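Local coordinates for fiber protein 2 (Human adenovirus type 41, PDB 2BZV) that forms the trimeric head of the short capsid fibre and probably attaches the virion to the host receptor CXCAR, at residues D67-L72 against T149-A154. Residues are numbered along the deposited sequence; the frame is centred on the assembly and turned at random.
Sequences DNALSL and TFKWSA
The six-membered ring of the W152 indole meets L72 with its edge: L72 CB lies in the ring plane, 3.8 Å from W152 CZ3. L70 O also sits at this edge, near the plane, 3.6 Å from W152 CE3, and L70 CD2 stands 4.0 Å from the same CE3. L72 O approaches the F150 ring obliquely, 3.6 Å from F150 CD2. With CG of W152 anti to its carbonyl carbon (chi1 -61°), the benzo edge leans across to the neighbouring strand and spans both leucines. The F150 side chain lies alongside L72, pointing the same way, with F150 CD2 4.2 Å from L72 CD2. F150 and W152 pack on I53 of strand 48-57, across the knob's beta-sandwich, and L70 on L62. On the other sheet face, more polar and more exposed with A69, S71, K151 and S153, A69 CB touches the extended K151 chain, 3.9 Å from K151 CE. Strand 69-76 thus joins strand 146-153, which has strand 135-139 on its other side. L70 with W152 and L72 with F150 are antiparallel hydrogen-bonded pairs, each exchanging two hydrogen bonds; W152 N to L70 O (2.9 Å) is nearly straight at 172°. Regular backbone bonds thus coincide with apolar packing on the leucine and aromatic face, whereas A154 N reaches N68 O from above the carbonyl plane, and the regular pairing gives out at the loop.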
ATOM      1  N   ASP A  67      -3.282  -6.814  30.407  1.00 16.55           N
ATOM      2  CA  ASP A  67      -3.663  -5.509  29.831  1.00 15.68           C
ATOM      3  C   ASP A  67      -4.390  -5.657  28.494  1.00 15.53           C
ATOM      4  O   ASP A  67      -4.343  -6.720  27.863  1.00 16.96           O
ATOM      5  CB  ASP A  67      -2.403  -4.656  29.620  1.00 16.10           C
ATOM      6  CG  ASP A  67      -1.716  -4.235  30.910  1.00 18.29           C
ATOM      7  OD1 ASP A  67      -2.358  -4.119  31.971  1.00 22.89           O
ATOM      8  OD2 ASP A  67      -0.495  -3.969  30.851  1.00 22.81           O
ATOM      9  N   ASN A  68      -5.050  -4.582  28.059  1.00 15.49           N
ATOM     10  CA  ASN A  68      -5.798  -4.657  26.793  1.00 15.99           C
ATOM     11  C   ASN A  68      -5.170  -3.813  25.683  1.00 15.27           C
ATOM     12  O   ASN A  68      -5.821  -3.532  24.680  1.00 15.22           O
ATOM     13  CB  ASN A  68      -7.261  -4.280  26.996  1.00 16.81           C
ATOM     14  CG  ASN A  68      -7.417  -2.822  27.338  1.00 17.95           C
ATOM     15  OD1 ASN A  68      -6.435  -2.135  27.591  1.00 20.41           O
ATOM     16  ND2 ASN A  68      -8.655  -2.335  27.367  1.00 21.88           N
ATOM     17  N   ALA A  69      -3.917  -3.410  25.866  1.00 14.78           N
ATOM     18  CA  ALA A  69      -3.178  -2.717  24.819  1.00 14.65           C
ATOM     19  C   ALA A  69      -1.700  -2.841  25.114  1.00 13.74           C
ATOM     20  O   ALA A  69      -1.290  -2.959  26.281  1.00 14.92           O
ATOM     21  CB  ALA A  69      -3.578  -1.257  24.752  1.00 15.79           C
ATOM     22  N   LEU A  70      -0.908  -2.778  24.051  1.00 12.26           N
ATOM     23  CA  LEU A  70       0.536  -2.935  24.132  1.00 11.83           C
ATOM     24  C   LEU A  70       1.172  -2.016  23.112  1.00 10.61           C
ATOM     25  O   LEU A  70       0.659  -1.898  21.995  1.00 11.06           O
ATOM     26  CB  LEU A  70       0.844  -4.379  23.797  1.00 13.18           C
ATOM     27  CG  LEU A  70       2.236  -4.945  23.880  1.00 16.67           C
ATOM     28  CD1 LEU A  70       2.143  -6.440  24.191  1.00 18.07           C
ATOM     29  CD2 LEU A  70       3.000  -4.767  22.576  1.00 19.22           C
ATOM     30  N   SER A  71       2.278  -1.384  23.482  1.00 10.44           N
ATOM     31  CA  SER A  71       2.999  -0.512  22.565  0.50 11.64           C
ATOM     32  C   SER A  71       4.428  -0.989  22.363  1.00 11.66           C
ATOM     33  O   SER A  71       5.011  -1.694  23.206  1.00 13.96           O
ATOM     34  CB  SER A  71       3.057   0.917  23.094  0.50 12.77           C
ATOM     35  OG  SER A  71       3.898   0.932  24.237  0.50 15.60           O
ATOM     36  N   LEU A  72       5.002  -0.610  21.238  1.00 11.15           N
ATOM     37  CA  LEU A  72       6.395  -0.895  20.921  1.00 11.88           C
ATOM     38  C   LEU A  72       6.985   0.351  20.300  1.00 10.38           C
ATOM     39  O   LEU A  72       6.478   0.822  19.284  1.00 10.39           O
ATOM     40  CB  LEU A  72       6.499  -2.054  19.917  1.00 13.25           C
ATOM     41  CG  LEU A  72       7.891  -2.290  19.301  1.00 15.81           C
ATOM     42  CD1 LEU A  72       8.840  -2.790  20.374  1.00 17.79           C
ATOM     43  CD2 LEU A  72       7.811  -3.264  18.118  1.00 17.80           C
ATOM     44  N   THR A 149       6.274   4.531  16.907  1.00  8.27           N
ATOM     45  CA  THR A 149       5.592   4.015  18.087  1.00  9.24           C
ATOM     46  C   THR A 149       4.365   3.273  17.593  1.00  8.95           C
ATOM     47  O   THR A 149       3.451   3.875  17.039  1.00 10.05           O
ATOM     48  CB  THR A 149       5.197   5.112  19.082  1.00 10.34           C
ATOM     49  OG1 THR A 149       6.383   5.849  19.437  1.00 11.08           O
ATOM     50  CG2 THR A 149       4.552   4.490  20.312  1.00 13.04           C
ATOM     51  N   PHE A 150       4.390   1.960  17.791  1.00  8.88           N
ATOM     52  CA  PHE A 150       3.295   1.090  17.379  1.00  9.34           C
ATOM     53  C   PHE A 150       2.421   0.797  18.583  1.00  9.80           C
ATOM     54  O   PHE A 150       2.931   0.629  19.688  1.00 11.40           O
ATOM     55  CB  PHE A 150       3.865  -0.225  16.855  1.00 10.01           C
ATOM     56  CG  PHE A 150       4.767  -0.051  15.668  1.00  9.51           C
ATOM     57  CD1 PHE A 150       4.246   0.267  14.417  1.00 10.08           C
ATOM     58  CD2 PHE A 150       6.146  -0.205  15.801  1.00  9.73           C
ATOM     59  CE1 PHE A 150       5.080   0.434  13.312  1.00 10.72           C
ATOM     60  CE2 PHE A 150       6.975  -0.039  14.713  1.00  9.94           C
ATOM     61  CZ  PHE A 150       6.442   0.280  13.464  1.00  9.87           C
ATOM     62  N   LYS A 151       1.116   0.703  18.370  1.00  9.97           N
ATOM     63  CA  LYS A 151       0.207   0.318  19.442  1.00 11.59           C
ATOM     64  C   LYS A 151      -0.830  -0.653  18.890  1.00 10.80           C
ATOM     65  O   LYS A 151      -1.411  -0.409  17.825  1.00 12.04           O
ATOM     66  CB  LYS A 151      -0.499   1.539  20.043  1.00 12.68           C
ATOM     67  CG  LYS A 151      -1.443   1.178  21.209  1.00 15.63           C
ATOM     68  CD  LYS A 151      -2.229   2.400  21.665  1.00 18.26           C
ATOM     69  CE  LYS A 151      -3.377   2.040  22.598  1.00 22.01           C
ATOM     70  NZ  LYS A 151      -4.149   3.256  23.000  1.00 24.58           N
ATOM     71  N   TRP A 152      -1.051  -1.725  19.647  1.00 10.70           N
ATOM     72  CA  TRP A 152      -2.090  -2.701  19.325  1.00 11.75           C
ATOM     73  C   TRP A 152      -3.034  -2.855  20.500  1.00 12.24           C
ATOM     74  O   TRP A 152      -2.606  -2.822  21.660  1.00 13.33           O
ATOM     75  CB  TRP A 152      -1.483  -4.072  19.086  1.00 11.97           C
ATOM     76  CG  TRP A 152      -0.512  -4.185  17.959  1.00 11.60           C
ATOM     77  CD1 TRP A 152      -0.797  -4.583  16.687  1.00 11.73           C
ATOM     78  CD2 TRP A 152       0.897  -3.962  18.004  1.00 10.50           C
ATOM     79  NE1 TRP A 152       0.339  -4.602  15.923  1.00 11.55           N
ATOM     80  CE2 TRP A 152       1.401  -4.224  16.711  1.00 10.80           C
ATOM     81  CE3 TRP A 152       1.784  -3.556  19.001  1.00 11.07           C
ATOM     82  CZ2 TRP A 152       2.759  -4.097  16.397  1.00 12.04           C
ATOM     83  CZ3 TRP A 152       3.127  -3.432  18.689  1.00 12.20           C
ATOM     84  CH2 TRP A 152       3.605  -3.703  17.388  1.00 12.59           C
ATOM     85  N   SER A 153      -4.308  -3.100  20.204  1.00 13.30           N
ATOM     86  CA  SER A 153      -5.173  -3.609  21.263  1.00 14.92           C
ATOM     87  C   SER A 153      -4.842  -5.076  21.536  1.00 14.85           C
ATOM     88  O   SER A 153      -4.176  -5.752  20.735  1.00 15.32           O
ATOM     89  CB  SER A 153      -6.650  -3.447  20.910  1.00 16.20           C
ATOM     90  OG  SER A 153      -6.941  -4.095  19.691  1.00 19.13           O
ATOM     91  N   ALA A 154      -5.299  -5.557  22.690  1.00 15.40           N
ATOM     92  CA  ALA A 154      -5.081  -6.936  23.111  1.00 16.12           C
ATOM     93  C   ALA A 154      -6.309  -7.421  23.853  1.00 17.09           C
ATOM     94  O   ALA A 154      -7.039  -6.621  24.438  1.00 18.14           O
ATOM     95  CB  ALA A 154      -3.858  -7.062  23.996  1.00 16.53           C
TER